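Local coordinates for EtuB protein (Clostridium kluyveri DSM 555, PDB 3IO0) that probably helps build the shell of a bacterial microcompartment associated with ethanol utilisation, as a trimer of chains with two BMC domains each, at residues Q144-M158 with N187-V200. Residues are numbered along the deposited sequence; the frame is centred on the assembly and turned at random.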
ATOM      1  N   GLN A 144      11.174 -21.939 -20.855  1.00 49.57           N
ATOM      2  CA  GLN A 144      12.487 -21.316 -20.928  1.00 49.96           C
ATOM      3  C   GLN A 144      13.000 -20.961 -19.543  1.00 49.77           C
ATOM      4  O   GLN A 144      12.214 -20.871 -18.609  1.00 50.01           O
ATOM      5  CB  GLN A 144      12.401 -20.063 -21.805  1.00 50.49           C
ATOM      6  CG  GLN A 144      11.946 -20.356 -23.243  1.00 51.59           C
ATOM      7  CD  GLN A 144      12.671 -21.558 -23.821  1.00 53.63           C
ATOM      8  OE1 GLN A 144      12.051 -22.578 -24.112  1.00 54.45           O
ATOM      9  NE2 GLN A 144      14.002 -21.461 -23.941  1.00 54.49           N
ATOM     10  N   ALA A 145      14.311 -20.767 -19.405  1.00 49.57           N
ATOM     11  CA  ALA A 145      14.882 -20.289 -18.143  1.00 49.43           C
ATOM     12  C   ALA A 145      14.313 -18.903 -17.833  1.00 49.64           C
ATOM     13  O   ALA A 145      13.916 -18.169 -18.746  1.00 50.05           O
ATOM     14  CB  ALA A 145      16.393 -20.237 -18.218  1.00 49.20           C
ATOM     15  N   PHE A 146      14.274 -18.541 -16.555  1.00 49.50           N
ATOM     16  CA  PHE A 146      13.591 -17.321 -16.141  1.00 49.30           C
ATOM     17  C   PHE A 146      14.250 -16.717 -14.913  1.00 49.53           C
ATOM     18  O   PHE A 146      14.647 -17.447 -13.999  1.00 49.68           O
ATOM     19  CB  PHE A 146      12.121 -17.644 -15.861  1.00 49.09           C
ATOM     20  CG  PHE A 146      11.246 -16.445 -15.696  1.00 48.55           C
ATOM     21  CD1 PHE A 146      11.040 -15.566 -16.747  1.00 48.38           C
ATOM     22  CD2 PHE A 146      10.593 -16.212 -14.492  1.00 48.98           C
ATOM     23  CE1 PHE A 146      10.220 -14.458 -16.594  1.00 48.68           C
ATOM     24  CE2 PHE A 146       9.764 -15.102 -14.321  1.00 48.89           C
ATOM     25  CZ  PHE A 146       9.577 -14.228 -15.375  1.00 48.94           C
ATOM     26  N   GLY A 147      14.362 -15.390 -14.891  1.00 49.51           N
ATOM     27  CA  GLY A 147      14.939 -14.684 -13.745  1.00 49.73           C
ATOM     28  C   GLY A 147      14.044 -13.591 -13.180  1.00 49.89           C
ATOM     29  O   GLY A 147      13.326 -12.925 -13.937  1.00 50.33           O
ATOM     30  N   ILE A 148      14.087 -13.405 -11.856  1.00 49.44           N
ATOM     31  CA  ILE A 148      13.341 -12.330 -11.199  1.00 49.29           C
ATOM     32  C   ILE A 148      14.231 -11.483 -10.282  1.00 49.76           C
ATOM     33  O   ILE A 148      14.954 -12.009  -9.436  1.00 50.19           O
ATOM     34  CB  ILE A 148      12.143 -12.868 -10.405  1.00 49.17           C
ATOM     35  CG1 ILE A 148      11.212 -13.660 -11.320  1.00 48.51           C
ATOM     36  CG2 ILE A 148      11.388 -11.726  -9.709  1.00 48.83           C
ATOM     37  CD1 ILE A 148      10.241 -14.519 -10.573  1.00 47.70           C
ATOM     38  N   MET A 149      14.156 -10.167 -10.453  1.00 49.81           N
ATOM     39  CA  MET A 149      15.020  -9.225  -9.762  1.00 49.80           C
ATOM     40  C   MET A 149      14.184  -8.147  -9.136  1.00 49.74           C
ATOM     41  O   MET A 149      13.262  -7.633  -9.777  1.00 50.17           O
ATOM     42  CB  MET A 149      15.865  -8.486 -10.781  1.00 50.01           C
ATOM     43  CG  MET A 149      17.201  -9.056 -11.063  1.00 50.39           C
ATOM     44  SD  MET A 149      17.629  -8.491 -12.707  1.00 49.90           S
ATOM     45  CE  MET A 149      16.885  -9.813 -13.647  1.00 49.69           C
ATOM     46  N   HIS A 150      14.533  -7.764  -7.912  1.00 49.04           N
ATOM     47  CA  HIS A 150      14.108  -6.483  -7.391  1.00 48.57           C
ATOM     48  C   HIS A 150      14.911  -6.110  -6.168  1.00 48.36           C
ATOM     49  O   HIS A 150      15.521  -6.967  -5.528  1.00 48.47           O
ATOM     50  CB  HIS A 150      12.611  -6.460  -7.091  1.00 48.68           C
ATOM     51  CG  HIS A 150      12.191  -7.457  -6.068  1.00 49.22           C
ATOM     52  ND1 HIS A 150      12.356  -7.248  -4.716  1.00 50.79           N
ATOM     53  CD2 HIS A 150      11.615  -8.672  -6.193  1.00 50.14           C
ATOM     54  CE1 HIS A 150      11.901  -8.295  -4.051  1.00 51.13           C
ATOM     55  NE2 HIS A 150      11.452  -9.176  -4.926  1.00 51.13           N
ATOM     56  N   ALA A 151      14.931  -4.818  -5.871  1.00 48.00           N
ATOM     57  CA  ALA A 151      15.521  -4.318  -4.642  1.00 47.61           C
ATOM     58  C   ALA A 151      14.778  -3.061  -4.177  1.00 47.49           C
ATOM     59  O   ALA A 151      14.178  -2.335  -4.993  1.00 47.39           O
ATOM     60  CB  ALA A 151      16.989  -4.040  -4.835  1.00 47.40           C
ATOM     61  N   ALA A 152      14.798  -2.838  -2.863  1.00 46.90           N
ATOM     62  CA  ALA A 152      14.204  -1.665  -2.250  1.00 46.39           C
ATOM     63  C   ALA A 152      15.297  -0.973  -1.470  1.00 46.34           C
ATOM     64  O   ALA A 152      16.118  -1.643  -0.854  1.00 46.59           O
ATOM     65  CB  ALA A 152      13.078  -2.060  -1.325  1.00 46.24           C
ATOM     66  N   PRO A 153      15.317   0.368  -1.480  1.00 46.21           N
ATOM     67  CA  PRO A 153      14.400   1.241  -2.193  1.00 46.19           C
ATOM     68  C   PRO A 153      14.622   1.127  -3.682  1.00 46.36           C
ATOM     69  O   PRO A 153      15.693   0.682  -4.120  1.00 46.56           O
ATOM     70  CB  PRO A 153      14.792   2.634  -1.704  1.00 46.25           C
ATOM     71  CG  PRO A 153      16.199   2.507  -1.311  1.00 46.38           C
ATOM     72  CD  PRO A 153      16.318   1.138  -0.726  1.00 46.21           C
ATOM     73  N   ALA A 154      13.614   1.540  -4.447  1.00 46.39           N
ATOM     74  CA  ALA A 154      13.567   1.308  -5.892  1.00 46.29           C
ATOM     75  C   ALA A 154      14.871   1.634  -6.628  1.00 46.14           C
ATOM     76  O   ALA A 154      15.201   0.987  -7.620  1.00 46.18           O
ATOM     77  CB  ALA A 154      12.399   2.059  -6.504  1.00 46.36           C
ATOM     78  N   GLY A 155      15.612   2.622  -6.145  1.00 45.76           N
ATOM     79  CA  GLY A 155      16.827   3.032  -6.826  1.00 46.21           C
ATOM     80  C   GLY A 155      17.811   1.889  -7.016  1.00 46.50           C
ATOM     81  O   GLY A 155      18.376   1.703  -8.105  1.00 46.50           O
ATOM     82  N   VAL A 156      18.007   1.124  -5.943  1.00 46.45           N
ATOM     83  CA  VAL A 156      18.858  -0.055  -5.952  1.00 46.26           C
ATOM     84  C   VAL A 156      18.347  -1.030  -7.004  1.00 46.06           C
ATOM     85  O   VAL A 156      19.127  -1.610  -7.757  1.00 46.12           O
ATOM     86  CB  VAL A 156      18.859  -0.731  -4.581  1.00 46.39           C
ATOM     87  CG1 VAL A 156      19.983  -1.753  -4.492  1.00 46.48           C
ATOM     88  CG2 VAL A 156      19.007   0.314  -3.476  1.00 46.64           C
ATOM     89  N   GLY A 157      17.027  -1.179  -7.059  1.00 45.74           N
ATOM     90  CA  GLY A 157      16.372  -1.954  -8.097  1.00 45.46           C
ATOM     91  C   GLY A 157      16.805  -1.603  -9.506  1.00 45.45           C
ATOM     92  O   GLY A 157      16.997  -2.509 -10.312  1.00 45.38           O
ATOM     93  N   MET A 158      16.954  -0.307  -9.811  1.00 45.57           N
ATOM     94  CA  MET A 158      17.431   0.133 -11.144  1.00 45.77           C
ATOM     95  C   MET A 158      18.818  -0.396 -11.451  1.00 45.83           C
ATOM     96  O   MET A 158      19.042  -0.978 -12.511  1.00 45.88           O
ATOM     97  CB  MET A 158      17.486   1.656 -11.285  1.00 45.71           C
ATOM     98  CG  MET A 158      16.347   2.310 -12.071  1.00 46.84           C
ATOM     99  SD  MET A 158      15.911   1.683 -13.708  1.00 46.73           S
ATOM    100  CE  MET A 158      17.526   1.349 -14.360  1.00 49.32           C
ATOM    101  N   ASN A 187       8.265  -0.141  -2.834  1.00 44.48           N
ATOM    102  CA  ASN A 187       9.401   0.720  -3.130  1.00 44.59           C
ATOM    103  C   ASN A 187      10.500  -0.069  -3.844  1.00 44.52           C
ATOM    104  O   ASN A 187      11.626  -0.166  -3.360  1.00 44.53           O
ATOM    105  CB  ASN A 187       9.918   1.410  -1.870  1.00 44.50           C
ATOM    106  CG  ASN A 187      10.680   2.684  -2.176  1.00 44.94           C
ATOM    107  OD1 ASN A 187      11.351   2.797  -3.208  1.00 46.24           O
ATOM    108  ND2 ASN A 187      10.592   3.652  -1.275  1.00 45.15           N
ATOM    109  N   GLU A 188      10.158  -0.623  -5.004  1.00 44.44           N
ATOM    110  CA  GLU A 188      11.061  -1.495  -5.743  1.00 44.67           C
ATOM    111  C   GLU A 188      11.098  -1.160  -7.222  1.00 44.86           C
ATOM    112  O   GLU A 188      10.130  -0.626  -7.773  1.00 44.86           O
ATOM    113  CB  GLU A 188      10.604  -2.947  -5.630  1.00 44.55           C
ATOM    114  CG  GLU A 188      10.492  -3.522  -4.232  1.00 44.81           C
ATOM    115  CD  GLU A 188       9.616  -4.761  -4.209  1.00 45.71           C
ATOM    116  OE1 GLU A 188       8.606  -4.789  -4.948  1.00 45.69           O
ATOM    117  OE2 GLU A 188       9.927  -5.712  -3.459  1.00 46.87           O
ATOM    118  N   ILE A 189      12.222  -1.483  -7.861  1.00 45.05           N
ATOM    119  CA  ILE A 189      12.244  -1.723  -9.309  1.00 44.90           C
ATOM    120  C   ILE A 189      12.371  -3.230  -9.525  1.00 45.28           C
ATOM    121  O   ILE A 189      13.284  -3.861  -8.996  1.00 45.33           O
ATOM    122  CB  ILE A 189      13.384  -0.962 -10.035  1.00 44.61           C
ATOM    123  CG1 ILE A 189      13.089   0.538 -10.076  1.00 43.92           C
ATOM    124  CG2 ILE A 189      13.599  -1.508 -11.442  1.00 43.66           C
ATOM    125  CD1 ILE A 189      11.987   0.930 -11.028  1.00 43.33           C
ATOM    126  N   LEU A 190      11.430  -3.802 -10.273  1.00 45.78           N
ATOM    127  CA  LEU A 190      11.448  -5.229 -10.595  1.00 46.33           C
ATOM    128  C   LEU A 190      11.710  -5.470 -12.073  1.00 46.96           C
ATOM    129  O   LEU A 190      11.209  -4.746 -12.931  1.00 47.28           O
ATOM    130  CB  LEU A 190      10.141  -5.903 -10.179  1.00 46.19           C
ATOM    131  CG  LEU A 190       9.979  -7.398 -10.477  1.00 45.79           C
ATOM    132  CD1 LEU A 190       9.462  -8.161  -9.255  1.00 45.59           C
ATOM    133  CD2 LEU A 190       9.093  -7.617 -11.681  1.00 44.34           C
ATOM    134  N   ILE A 191      12.501  -6.495 -12.356  1.00 47.55           N
ATOM    135  CA  ILE A 191      12.820  -6.876 -13.721  1.00 48.10           C
ATOM    136  C   ILE A 191      12.618  -8.372 -13.839  1.00 48.70           C
ATOM    137  O   ILE A 191      12.839  -9.125 -12.889  1.00 48.89           O
ATOM    138  CB  ILE A 191      14.243  -6.354 -14.140  1.00 48.23           C
ATOM    139  CG1 ILE A 191      14.088  -4.986 -14.763  1.00 48.25           C
ATOM    140  CG2 ILE A 191      14.969  -7.219 -15.159  1.00 47.99           C
ATOM    141  CD1 ILE A 191      12.854  -4.866 -15.577  1.00 48.29           C
ATOM    142  N   THR A 192      12.155  -8.790 -15.002  1.00 49.22           N
ATOM    143  CA  THR A 192      11.904 -10.184 -15.258  1.00 49.77           C
ATOM    144  C   THR A 192      12.585 -10.542 -16.559  1.00 50.44           C
ATOM    145  O   THR A 192      12.474  -9.818 -17.552  1.00 50.66           O
ATOM    146  CB  THR A 192      10.409 -10.443 -15.258  1.00 49.67           C
ATOM    147  OG1 THR A 192      10.075 -11.115 -14.046  1.00 50.30           O
ATOM    148  CG2 THR A 192       9.978 -11.275 -16.424  1.00 49.21           C
ATOM    149  N   ILE A 193      13.300 -11.659 -16.545  1.00 51.19           N
ATOM    150  CA  ILE A 193      14.257 -11.961 -17.605  1.00 51.66           C
ATOM    151  C   ILE A 193      14.157 -13.401 -18.115  1.00 51.90           C
ATOM    152  O   ILE A 193      13.916 -14.323 -17.329  1.00 52.06           O
ATOM    153  CB  ILE A 193      15.668 -11.489 -17.146  1.00 51.78           C
ATOM    154  CG1 ILE A 193      16.044 -10.273 -17.973  1.00 52.91           C
ATOM    155  CG2 ILE A 193      16.749 -12.581 -17.157  1.00 50.80           C
ATOM    156  CD1 ILE A 193      16.947  -9.319 -17.252  1.00 56.42           C
ATOM    157  N   SER A 194      14.289 -13.579 -19.430  1.00 52.09           N
ATOM    158  CA  SER A 194      14.282 -14.922 -20.041  1.00 52.58           C
ATOM    159  C   SER A 194      15.420 -15.095 -21.056  1.00 53.09           C
ATOM    160  O   SER A 194      15.969 -14.107 -21.560  1.00 53.23           O
ATOM    161  CB  SER A 194      12.930 -15.224 -20.701  1.00 52.37           C
ATOM    162  OG  SER A 194      12.833 -16.576 -21.126  1.00 51.92           O
ATOM    163  N   GLY A 195      15.773 -16.345 -21.348  1.00 53.36           N
ATOM    164  CA  GLY A 195      16.831 -16.639 -22.315  1.00 54.01           C
ATOM    165  C   GLY A 195      17.470 -17.978 -22.038  1.00 54.51           C
ATOM    166  O   GLY A 195      16.857 -18.832 -21.402  1.00 54.98           O
ATOM    167  N   ASP A 196      18.697 -18.173 -22.509  1.00 54.89           N
ATOM    168  CA  ASP A 196      19.414 -19.419 -22.216  1.00 55.61           C
ATOM    169  C   ASP A 196      19.861 -19.438 -20.769  1.00 55.44           C
ATOM    170  O   ASP A 196      20.248 -18.402 -20.227  1.00 55.68           O
ATOM    171  CB  ASP A 196      20.613 -19.602 -23.148  1.00 56.11           C
ATOM    172  CG  ASP A 196      20.194 -19.795 -24.609  1.00 57.98           C
ATOM    173  OD1 ASP A 196      19.086 -20.346 -24.863  1.00 58.25           O
ATOM    174  OD2 ASP A 196      20.980 -19.388 -25.504  1.00 59.88           O
ATOM    175  N   SER A 197      19.811 -20.608 -20.144  1.00 55.16           N
ATOM    176  CA  SER A 197      20.179 -20.723 -18.734  1.00 55.15           C
ATOM    177  C   SER A 197      21.500 -20.019 -18.402  1.00 55.15           C
ATOM    178  O   SER A 197      21.558 -19.213 -17.463  1.00 55.34           O
ATOM    179  CB  SER A 197      20.245 -22.183 -18.312  1.00 55.14           C
ATOM    180  OG  SER A 197      21.144 -22.886 -19.137  1.00 55.61           O
ATOM    181  N   GLY A 198      22.547 -20.312 -19.177  1.00 54.87           N
ATOM    182  CA  GLY A 198      23.861 -19.697 -18.980  1.00 54.43           C
ATOM    183  C   GLY A 198      23.790 -18.180 -18.937  1.00 54.22           C
ATOM    184  O   GLY A 198      24.336 -17.546 -18.019  1.00 54.02           O
ATOM    185  N   ALA A 199      23.100 -17.610 -19.929  1.00 53.88           N
ATOM    186  CA  ALA A 199      22.895 -16.166 -20.042  1.00 53.33           C
ATOM    187  C   ALA A 199      22.132 -15.614 -18.829  1.00 53.18           C
ATOM    188  O   ALA A 199      22.583 -14.660 -18.175  1.00 53.04           O
ATOM    189  CB  ALA A 199      22.169 -15.841 -21.345  1.00 53.05           C
ATOM    190  N   VAL A 200      20.997 -16.239 -18.521  1.00 52.80           N
ATOM    191  CA  VAL A 200      20.150 -15.822 -17.407  1.00 52.54           C
ATOM    192  C   VAL A 200      20.908 -15.871 -16.074  1.00 52.73           C
ATOM    193  O   VAL A 200      20.885 -14.910 -15.302  1.00 52.74           O
ATOM    194  CB  VAL A 200      18.831 -16.642 -17.356  1.00 52.40           C
ATOM    195  CG1 VAL A 200      18.022 -16.309 -16.123  1.00 51.74           C
ATOM    196  CG2 VAL A 200      17.991 -16.393 -18.610  1.00 52.06           C
TER
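Gly147 and Met149 exchange paired backbone hydrogen bonds with Ile193 and Ile191, which identifies strands 145-152 and 189-195 as antiparallel neighbours inside the five-stranded sheet of the second of the chain's two circularly permuted BMC domains. The N-to-C directions of the two short strand segments differ by 163°. Gly147 N reaches Ile193 O at 2.7 Å, and Ile191 N reaches Met149 O at 2.9 Å. Toward the start of strand 145-152 a side chain takes over: the hydroxyl of Ser194 donates to Ala145 O at 3.1 Å, meeting that carbonyl almost end-on.

On the helix-covered face, the Met149 chain bends at its last torsion, bringing its methyl CE to 3.6 Å from Ile191 CG2 and equally near Ile193 CD1. Val160 and Ala164 of helix 154-167 pack on the same methionine. Val200, from the first turn of helix 197-217, brings CG1 over the backbone of Gly147, where no side chain intervenes. Ile189 lies against the first turn of helix 154-167, with CG1 at 3.9 Å from Ala154 CB and CB against Gly157.

On the other face His150 lies alongside Glu188, whose carboxylate swings in from the loop before strand 189-195, with ring and carboxylate planes 46° apart. Their ND1 and OE2 approach at a poor angle for a hydrogen bond; Glu188 OE1 instead bonds Thr186 OG1, while His150 NE2 has a weak bond to Glu123 on strand 120-127.

Where strand 145-152 gives way to helix 154-167, after the cis peptide preceding Pro153, Asn187 ties the segments together. Its ND2 bonds Asp75 and Ala45 O of the second subunit, so the amide links this turn to the trimer interface. Its OD1 accepts Ala154 N at 2.9 Å, nearly straight at hydrogen (175°), with the donor standing above the amide carbonyl plane.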